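Local coordinates for protein acyl-coenzyme A oxidase 1 (Yarrowia lipolytica, PDB 5Y9D) that catalyses the FAD-dependent oxidation of saturated acyl-CoA to (2E)-enoyl-CoA in peroxisomal fatty acid beta-oxidation, passing the electrons to oxygen to form hydrogen peroxide, at residues N49-G54 with A370-A375; N24-P29 with V665-F670; H572-F577 with L598-S603. All blocks are in the same frame, centred on the assembly; numbering follows the deposited sequence.

Contact 1 (N49-G54 with A370-A375); sequences NFLNGG and AMKMGA
The last turn of helix 44-52 ends beside the middle of the long helix 355-391, and the backbones come nearest at Leu-51 and Lys-372, whose CA atoms lie 7.0 Å apart. Lys-372 sends its chain across the gap. It leaves its helix with CG anti to the backbone N, then folds at chi2 (59°) and chi4 (-76°), and this double bend carries Lys-372 NZ to 2.7 Å from Leu-51 O. The ammonium group sits above the carbonyl plane, 41° out of it, at the C-terminal end of helix 44-52, where its charge probably suits the helix dipole. Asn-52 OD1 is also near, 3.5 Å from Lys-372 NZ, while Asn-52 ND2 is bonded to Thr-58. Beside this polar link the contact is apolar. Met-373 curls so that CE lies 3.6 Å from Phe-50 CE2 and 3.9 Å from Leu-51 CD2. Met-373 SD stands 5.1 Å from the centroid of the Phe-50 ring, approaching obliquely. Helix 558-581 closes over Met-373 through Phe-577 and Arg-580. The result is a Met-aromatic contact, here tying the N-terminal helical region to the C-alpha1 helices of the acyl-CoA oxidase fold.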
loop_
_atom_site.group_PDB
_atom_site.type_symbol
_atom_site.label_atom_id
_atom_site.label_comp_id
_atom_site.label_asym_id
_atom_site.label_seq_id
_atom_site.Cartn_x
_atom_site.Cartn_y
_atom_site.Cartn_z
ATOM N N ASN A 49 4.246 -15.372 26.686
ATOM C CA ASN A 49 3.382 -15.175 27.865
ATOM C C ASN A 49 3.202 -13.716 28.232
ATOM O O ASN A 49 2.117 -13.285 28.577
ATOM C CB ASN A 49 3.943 -15.961 29.047
ATOM C CG ASN A 49 3.772 -17.451 28.859
ATOM O OD1 ASN A 49 2.969 -17.905 28.014
ATOM N ND2 ASN A 49 4.511 -18.236 29.636
ATOM N N PHE A 50 4.261 -12.946 28.107
ATOM C CA PHE A 50 4.151 -11.522 28.286
ATOM C C PHE A 50 3.210 -10.887 27.266
ATOM O O PHE A 50 2.436 -10.004 27.603
ATOM C CB PHE A 50 5.526 -10.902 28.156
ATOM C CG PHE A 50 5.505 -9.433 28.040
ATOM C CD1 PHE A 50 5.499 -8.649 29.170
ATOM C CD2 PHE A 50 5.495 -8.830 26.795
ATOM C CE1 PHE A 50 5.491 -7.269 29.065
ATOM C CE2 PHE A 50 5.458 -7.452 26.681
ATOM C CZ PHE A 50 5.466 -6.670 27.820
ATOM N N LEU A 51 3.294 -11.317 26.007
ATOM C CA LEU A 51 2.411 -10.792 24.969
ATOM C C LEU A 51 0.968 -11.225 25.139
ATOM O O LEU A 51 0.078 -10.473 24.816
ATOM C CB LEU A 51 2.889 -11.195 23.587
ATOM C CG LEU A 51 4.122 -10.477 23.083
ATOM C CD1 LEU A 51 4.621 -11.167 21.833
ATOM C CD2 LEU A 51 3.796 -9.014 22.805
ATOM N N ASN A 52 0.720 -12.406 25.668
ATOM C CA ASN A 52 -0.660 -12.875 25.801
ATOM C C ASN A 52 -1.325 -12.572 27.135
ATOM O O ASN A 52 -2.511 -12.835 27.285
ATOM C CB ASN A 52 -0.719 -14.385 25.563
ATOM C CG ASN A 52 -0.410 -14.746 24.143
ATOM O OD1 ASN A 52 -0.743 -13.994 23.249
ATOM N ND2 ASN A 52 0.246 -15.894 23.922
ATOM N N GLY A 53 -0.579 -12.041 28.105
ATOM C CA GLY A 53 -1.125 -11.780 29.443
ATOM C C GLY A 53 -1.168 -13.015 30.328
ATOM O O GLY A 53 -2.130 -13.208 31.040
ATOM N N GLY A 54 -0.127 -13.854 30.266
ATOM C CA GLY A 54 0.033 -15.016 31.133
ATOM C C GLY A 54 0.024 -16.363 30.412
ATOM O O GLY A 54 -0.495 -16.461 29.299
ATOM N N ALA A 370 4.041 -3.026 20.626
ATOM C CA ALA A 370 3.219 -1.976 21.256
ATOM C C ALA A 370 1.759 -2.084 20.868
ATOM O O ALA A 370 0.842 -1.866 21.681
ATOM C CB ALA A 370 3.733 -0.585 20.897
ATOM N N MET A 371 1.504 -2.422 19.615
ATOM C CA MET A 371 0.107 -2.591 19.247
ATOM C C MET A 371 -0.649 -3.528 20.182
ATOM O O MET A 371 -1.779 -3.223 20.544
ATOM C CB MET A 371 -0.020 -3.033 17.815
ATOM C CG MET A 371 0.239 -1.907 16.847
ATOM S SD MET A 371 0.249 -2.708 15.268
ATOM C CE MET A 371 0.426 -1.327 14.154
ATOM N N LYS A 372 -0.016 -4.622 20.615
ATOM C CA LYS A 372 -0.663 -5.580 21.531
ATOM C C LYS A 372 -1.021 -4.987 22.879
ATOM O O LYS A 372 -2.074 -5.306 23.431
ATOM C CB LYS A 372 0.211 -6.826 21.761
ATOM C CG LYS A 372 -0.441 -7.938 22.576
ATOM C CD LYS A 372 -1.720 -8.447 21.911
ATOM C CE LYS A 372 -2.502 -9.361 22.837
ATOM N NZ LYS A 372 -1.895 -10.701 22.926
ATOM N N MET A 373 -0.129 -4.157 23.420
ATOM C CA MET A 373 -0.436 -3.378 24.633
ATOM C C MET A 373 -1.741 -2.550 24.433
ATOM O O MET A 373 -2.687 -2.663 25.223
ATOM C CB MET A 373 0.736 -2.462 25.025
ATOM C CG MET A 373 2.134 -3.090 24.885
ATOM S SD MET A 373 2.311 -4.612 25.833
ATOM C CE MET A 373 3.082 -5.667 24.617
ATOM N N GLY A 374 -1.816 -1.780 23.362
ATOM C CA GLY A 374 -3.056 -1.115 22.963
ATOM C C GLY A 374 -4.265 -2.035 22.832
ATOM O O GLY A 374 -5.286 -1.855 23.511
ATOM N N ALA A 375 -4.177 -3.027 21.957
ATOM C CA ALA A 375 -5.266 -4.002 21.793
ATOM C C ALA A 375 -5.813 -4.541 23.134
ATOM O O ALA A 375 -7.014 -4.606 23.331
ATOM C CB ALA A 375 -4.794 -5.146 20.913
#

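Contact 2 (N24-P29 with V665-F670)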
loop_
_atom_site.group_PDB
_atom_site.type_symbol
_atom_site.label_atom_id
_atom_site.label_comp_id
_atom_site.label_asym_id
_atom_site.label_seq_id
_atom_site.Cartn_x
_atom_site.Cartn_y
_atom_site.Cartn_z
ATOM N N ASN A 24 26.363 -23.844 0.151
ATOM C CA ASN A 24 26.135 -22.917 -0.939
ATOM C C ASN A 24 24.905 -22.060 -0.659
ATOM O O ASN A 24 24.335 -22.122 0.408
ATOM C CB ASN A 24 26.013 -23.632 -2.282
ATOM C CG ASN A 24 24.932 -24.680 -2.294
ATOM O OD1 ASN A 24 23.933 -24.565 -1.614
ATOM N ND2 ASN A 24 25.136 -25.711 -3.073
ATOM N N THR A 25 24.510 -21.254 -1.625
ATOM C CA THR A 25 23.443 -20.317 -1.419
ATOM C C THR A 25 22.208 -21.086 -1.021
ATOM O O THR A 25 21.452 -20.646 -0.196
ATOM C CB THR A 25 23.124 -19.533 -2.698
ATOM O OG1 THR A 25 24.327 -19.052 -3.276
ATOM C CG2 THR A 25 22.261 -18.361 -2.395
ATOM N N PHE A 26 22.014 -22.243 -1.622
ATOM C CA PHE A 26 20.802 -23.019 -1.434
ATOM C C PHE A 26 20.726 -23.665 -0.053
ATOM O O PHE A 26 19.674 -23.654 0.561
ATOM C CB PHE A 26 20.707 -24.091 -2.515
ATOM C CG PHE A 26 19.365 -24.748 -2.596
ATOM C CD1 PHE A 26 18.248 -24.020 -3.009
ATOM C CD2 PHE A 26 19.214 -26.094 -2.253
ATOM C CE1 PHE A 26 17.009 -24.622 -3.080
ATOM C CE2 PHE A 26 17.979 -26.701 -2.324
ATOM C CZ PHE A 26 16.873 -25.962 -2.742
ATOM N N THR A 27 21.852 -24.171 0.446
ATOM C CA THR A 27 21.878 -24.956 1.672
ATOM C C THR A 27 22.270 -24.151 2.905
ATOM O O THR A 27 22.205 -24.633 4.024
ATOM C CB THR A 27 22.870 -26.147 1.521
ATOM O OG1 THR A 27 24.200 -25.652 1.235
ATOM C CG2 THR A 27 22.391 -27.106 0.382
ATOM N N ASP A 28 22.691 -22.916 2.707
ATOM C CA ASP A 28 23.119 -22.071 3.808
ATOM C C ASP A 28 22.017 -21.616 4.765
ATOM O O ASP A 28 22.254 -21.546 5.955
ATOM C CB ASP A 28 23.843 -20.842 3.258
ATOM C CG ASP A 28 24.763 -20.223 4.272
ATOM O OD1 ASP A 28 25.665 -20.929 4.783
ATOM O OD2 ASP A 28 24.564 -19.036 4.571
ATOM N N PRO A 29 20.814 -21.291 4.252
ATOM C CA PRO A 29 19.855 -20.652 5.153
ATOM C C PRO A 29 19.508 -21.380 6.447
ATOM O O PRO A 29 19.408 -20.745 7.503
ATOM C CB PRO A 29 18.626 -20.489 4.276
ATOM C CG PRO A 29 19.179 -20.293 2.898
ATOM C CD PRO A 29 20.375 -21.214 2.843
ATOM N N VAL A 665 14.602 -21.561 3.417
ATOM C CA VAL A 665 13.765 -20.640 2.658
ATOM C C VAL A 665 13.661 -21.044 1.197
ATOM O O VAL A 665 12.591 -21.042 0.615
ATOM C CB VAL A 665 14.364 -19.229 2.751
ATOM C CG1 VAL A 665 13.663 -18.292 1.789
ATOM C CG2 VAL A 665 14.254 -18.728 4.163
ATOM N N TYR A 666 14.790 -21.404 0.619
ATOM C CA TYR A 666 14.912 -21.589 -0.815
ATOM C C TYR A 666 14.366 -22.932 -1.245
ATOM O O TYR A 666 13.688 -23.032 -2.244
ATOM C CB TYR A 666 16.384 -21.441 -1.209
ATOM C CG TYR A 666 16.955 -20.049 -1.014
ATOM C CD1 TYR A 666 16.325 -18.947 -1.562
ATOM C CD2 TYR A 666 18.153 -19.835 -0.320
ATOM C CE1 TYR A 666 16.852 -17.670 -1.423
ATOM C CE2 TYR A 666 18.690 -18.566 -0.172
ATOM C CZ TYR A 666 18.040 -17.473 -0.732
ATOM O OH TYR A 666 18.537 -16.153 -0.629
ATOM N N GLU A 667 14.627 -23.960 -0.455
ATOM C CA GLU A 667 14.066 -25.258 -0.727
ATOM C C GLU A 667 12.546 -25.177 -0.689
ATOM O O GLU A 667 11.868 -25.586 -1.653
ATOM C CB GLU A 667 14.597 -26.328 0.243
ATOM C CG GLU A 667 14.121 -27.735 -0.123
ATOM C CD GLU A 667 15.185 -28.793 0.094
ATOM O OE1 GLU A 667 15.849 -28.750 1.173
ATOM O OE2 GLU A 667 15.374 -29.648 -0.831
ATOM N N LYS A 668 12.009 -24.614 0.400
ATOM C CA LYS A 668 10.554 -24.548 0.577
ATOM C C LYS A 668 9.881 -23.662 -0.433
ATOM O O LYS A 668 8.815 -24.008 -0.920
ATOM C CB LYS A 668 10.187 -24.133 1.998
ATOM C CG LYS A 668 10.524 -25.232 2.992
ATOM C CD LYS A 668 10.147 -24.859 4.398
ATOM C CE LYS A 668 10.530 -25.970 5.359
ATOM N NZ LYS A 668 9.722 -25.843 6.605
ATOM N N TYR A 669 10.527 -22.557 -0.789
ATOM C CA TYR A 669 10.000 -21.630 -1.796
ATOM C C TYR A 669 9.952 -22.279 -3.162
ATOM O O TYR A 669 8.980 -22.195 -3.882
ATOM C CB TYR A 669 10.883 -20.380 -1.818
ATOM C CG TYR A 669 10.523 -19.261 -2.765
ATOM C CD1 TYR A 669 9.236 -19.020 -3.180
ATOM C CD2 TYR A 669 11.498 -18.368 -3.167
ATOM C CE1 TYR A 669 8.937 -17.961 -4.030
ATOM C CE2 TYR A 669 11.215 -17.305 -4.006
ATOM C CZ TYR A 669 9.938 -17.100 -4.437
ATOM O OH TYR A 669 9.699 -16.031 -5.268
ATOM N N PHE A 670 11.021 -22.942 -3.532
ATOM C CA PHE A 670 11.016 -23.687 -4.795
ATOM C C PHE A 670 9.951 -24.835 -4.750
ATOM O O PHE A 670 9.307 -25.132 -5.747
ATOM C CB PHE A 670 12.439 -24.179 -5.062
ATOM C CG PHE A 670 12.626 -24.882 -6.355
ATOM C CD1 PHE A 670 12.560 -24.199 -7.545
ATOM C CD2 PHE A 670 12.923 -26.248 -6.384
ATOM C CE1 PHE A 670 12.764 -24.857 -8.756
ATOM C CE2 PHE A 670 13.105 -26.922 -7.589
ATOM C CZ PHE A 670 13.045 -26.216 -8.775
#
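Two backbone amides grip Asn-24 O, that of Asp-28 (N to O 2.9 Å) and, weakly, that of Thr-27, and the turn so made presents Thr-25, Phe-26 and Pro-29 to Tyr-666. The same turn is tied by its side chains: Asn-24 OD1 accepts from Thr-27 N at 3.0 Å in an Asx motif, and Asn-24 N donates a hydrogen bond in return to Thr-27 OG1.

Across the contact the work is done by rings. The Tyr-666 ring is pinched near CD2 from opposite sides of its plane: Thr-25 O stands 3.4 Å from Tyr-666 CD2 on one side, and Pro-29 CG lies equally near that atom on the other, both coming in obliquely. Phe-26 runs the opposite way alongside the tyrosine. With CG anti to the backbone N (chi1 -167°), its ring reaches over to the helix, where Phe-26 CD1 meets Tyr-666 CB at 3.7 Å and Phe-26 CZ comes to 3.5 Å from Glu-667 CA. Glu-667 itself crosses the phenyl group at about a right angle, its CB 3.8 Å from Phe-26 CZ.

The tyrosine hydroxyl looks beyond this packing. Tyr-666 OH is hydrogen-bonded to Arg-337, a residue of the FAD pocket, so the ring held here probably steadies a first-shell arginine from the second shell; the side chain of Tyr-666 is about 7 Å from a bound FAD.

The start of helix 28-38 and the turn leading into it lie against the first turn of helix 665-676 at the subunit interface, and Asp-28 makes a salt bridge to Arg-338. There Thr-25 bonds to Glu-181 of the second subunit, and Phe-670 sets its ring edge-to-face with Trp-269 on strand 268-272 of that same neighbouring subunit.

Contact 3 (H572-F577 with L598-S603)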
loop_
_atom_site.group_PDB
_atom_site.type_symbol
_atom_site.label_atom_id
_atom_site.label_comp_id
_atom_site.label_asym_id
_atom_site.label_seq_id
_atom_site.Cartn_x
_atom_site.Cartn_y
_atom_site.Cartn_z
ATOM N N HIS A 572 -0.135 7.378 23.840
ATOM C CA HIS A 572 -0.828 6.326 24.552
ATOM C C HIS A 572 -0.153 4.956 24.413
ATOM O O HIS A 572 -0.074 4.171 25.389
ATOM C CB HIS A 572 -2.251 6.218 24.051
ATOM C CG HIS A 572 -3.150 5.449 24.960
ATOM N ND1 HIS A 572 -3.392 5.834 26.258
ATOM C CD2 HIS A 572 -3.895 4.342 24.751
ATOM C CE1 HIS A 572 -4.234 4.986 26.818
ATOM N NE2 HIS A 572 -4.561 4.076 25.922
ATOM N N LEU A 573 0.328 4.651 23.214
ATOM C CA LEU A 573 0.867 3.314 22.968
ATOM C C LEU A 573 2.209 3.171 23.620
ATOM O O LEU A 573 2.477 2.161 24.290
ATOM C CB LEU A 573 0.982 3.006 21.490
ATOM C CG LEU A 573 -0.284 2.513 20.812
ATOM C CD1 LEU A 573 0.036 2.320 19.326
ATOM C CD2 LEU A 573 -0.810 1.206 21.412
ATOM N N ILE A 574 3.049 4.181 23.417
ATOM C CA ILE A 574 4.363 4.235 24.058
ATOM C C ILE A 574 4.168 4.074 25.567
ATOM O O ILE A 574 4.787 3.218 26.187
ATOM C CB ILE A 574 5.115 5.552 23.699
ATOM C CG1 ILE A 574 5.587 5.492 22.242
ATOM C CG2 ILE A 574 6.261 5.841 24.688
ATOM C CD1 ILE A 574 6.073 6.825 21.712
ATOM N N SER A 575 3.245 4.843 26.137
ATOM C CA SER A 575 2.973 4.741 27.582
ATOM C C SER A 575 2.463 3.386 27.987
ATOM O O SER A 575 2.845 2.896 29.042
ATOM C CB SER A 575 1.957 5.780 28.048
ATOM O OG SER A 575 2.593 6.990 28.341
ATOM N N SER A 576 1.576 2.797 27.184
ATOM C CA SER A 576 1.027 1.491 27.523
ATOM C C SER A 576 2.078 0.384 27.470
ATOM O O SER A 576 2.029 -0.545 28.258
ATOM C CB SER A 576 -0.149 1.134 26.619
ATOM O OG SER A 576 -1.121 2.162 26.648
ATOM N N PHE A 577 3.023 0.491 26.551
ATOM C CA PHE A 577 4.097 -0.485 26.442
ATOM C C PHE A 577 4.965 -0.459 27.681
ATOM O O PHE A 577 5.261 -1.510 28.244
ATOM C CB PHE A 577 4.957 -0.202 25.210
ATOM C CG PHE A 577 5.759 -1.378 24.723
ATOM C CD1 PHE A 577 5.791 -2.598 25.410
ATOM C CD2 PHE A 577 6.524 -1.250 23.585
ATOM C CE1 PHE A 577 6.540 -3.651 24.943
ATOM C CE2 PHE A 577 7.286 -2.304 23.123
ATOM C CZ PHE A 577 7.282 -3.511 23.797
ATOM N N LEU A 598 13.390 2.000 21.596
ATOM C CA LEU A 598 13.512 2.052 20.169
ATOM C C LEU A 598 12.232 2.628 19.549
ATOM O O LEU A 598 12.276 3.555 18.749
ATOM C CB LEU A 598 13.792 0.656 19.629
ATOM C CG LEU A 598 13.791 0.523 18.107
ATOM C CD1 LEU A 598 14.737 1.513 17.468
ATOM C CD2 LEU A 598 14.183 -0.897 17.751
ATOM N N PHE A 599 11.091 2.071 19.918
ATOM C CA PHE A 599 9.778 2.561 19.465
ATOM C C PHE A 599 9.632 4.055 19.781
ATOM O O PHE A 599 9.356 4.861 18.908
ATOM C CB PHE A 599 8.680 1.721 20.159
ATOM C CG PHE A 599 7.275 2.162 19.873
ATOM C CD1 PHE A 599 6.876 2.473 18.599
ATOM C CD2 PHE A 599 6.346 2.210 20.898
ATOM C CE1 PHE A 599 5.608 2.895 18.336
ATOM C CE2 PHE A 599 5.053 2.602 20.649
ATOM C CZ PHE A 599 4.689 2.950 19.360
ATOM N N ALA A 600 9.831 4.413 21.039
ATOM C CA ALA A 600 9.774 5.810 21.476
ATOM C C ALA A 600 10.698 6.727 20.683
ATOM O O ALA A 600 10.218 7.694 20.081
ATOM C CB ALA A 600 10.094 5.904 22.959
ATOM N N LEU A 601 12.003 6.431 20.667
ATOM C CA LEU A 601 12.974 7.302 19.974
ATOM C C LEU A 601 12.775 7.330 18.480
ATOM O O LEU A 601 12.877 8.383 17.839
ATOM C CB LEU A 601 14.418 6.885 20.261
ATOM C CG LEU A 601 14.898 7.225 21.670
ATOM C CD1 LEU A 601 16.192 6.507 21.995
ATOM C CD2 LEU A 601 15.066 8.716 21.854
ATOM N N TRP A 602 12.518 6.171 17.903
ATOM C CA TRP A 602 12.159 6.127 16.504
ATOM C C TRP A 602 10.955 7.024 16.233
ATOM O O TRP A 602 10.910 7.656 15.181
ATOM C CB TRP A 602 11.855 4.696 16.075
ATOM C CG TRP A 602 11.361 4.552 14.665
ATOM C CD1 TRP A 602 12.096 4.659 13.510
ATOM C CD2 TRP A 602 10.023 4.238 14.263
ATOM N NE1 TRP A 602 11.295 4.437 12.423
ATOM C CE2 TRP A 602 10.019 4.177 12.849
ATOM C CE3 TRP A 602 8.826 3.986 14.966
ATOM C CZ2 TRP A 602 8.875 3.883 12.122
ATOM C CZ3 TRP A 602 7.677 3.689 14.243
ATOM C CH2 TRP A 602 7.705 3.630 12.844
ATOM N N SER A 603 9.982 7.079 17.153
ATOM C CA SER A 603 8.778 7.902 16.937
ATOM C C SER A 603 9.134 9.378 16.975
ATOM O O SER A 603 8.591 10.161 16.201
ATOM C CB SER A 603 7.695 7.628 17.967
ATOM O OG SER A 603 7.264 6.293 17.915
#
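The Phe-599 ring meets Leu-573 C at its edge, near the ring plane, while Ile-574 CG1 comes at it obliquely; the edge of the Phe-577 ring in turn receives Phe-599 CD2, 4.4 Å from Phe-577 CD2. Tyr-367 brings a further ring to Phe-599, the two planes only about 25° apart. These groups fill the seam of an antiparallel helical hairpin: helices 558-581 and 589-606 follow each other in the chain and run in nearly opposite directions, 159° between their local axes, which pass 10.2 Å apart.

Ile-574 and Phe-599 share most of the seam. Ile-574 CG1 lies 3.3 Å from Phe-599 CE2. Because chi1 (-73°) sets CG1 beside the backbone N and chi2 is extended, Ile-574 CD1 continues past the ring to the other helix, 3.8 Å from Ala-600 CA and near the Ser-603 side chain. The second branch, Ile-574 CG2, rests on Ala-600 CB at 4.2 Å. Ile-574 CA and Ala-600 CA are the nearest pair of the two backbones, 6.2 Å apart, an approach to which the small alanine probably contributes. With an alanine in place of Ile-574, Phe-599 would probably lose its closest neighbour across the seam, and a gap would be likely to open beside Ala-600 and Ser-603.

Helix 519-544 covers one flank, with Phe-526 on both Ile-574 and Ser-603, and helix 355-391 packs against Phe-577 and Phe-599. Ser-603 is buried, but its hydroxyl is well occupied: besides its bond with Arg-570, Ser-603 OG donates to Phe-599 O at 2.7 Å, while Ser-603 N reaches that same oxygen from the opposite face of the carbonyl plane.

How the contacts relate
Contacts 1 and 3 are neighbours, their centres 14 Å apart, and they touch through helix 355-391: Ala-370 CB lies 3.5 Å from Phe-599 CE2, and Met-373 CG 3.6 Å from Phe-577 CA. That long helix therefore has the N-terminal helix 44-52 and the hairpin of helices 558-581 and 589-606 packed on it, joining three sequence regions in one helical body. Contact 2 stands apart, 34 Å from contact 1 and 36 Å from contact 3 between centres, at the subunit interface near FAD. Along the chain, contact 1 closes before contact 3 opens, and contact 2, pairing a segment near the N-terminus with helix 665-676 late in the chain, encloses both.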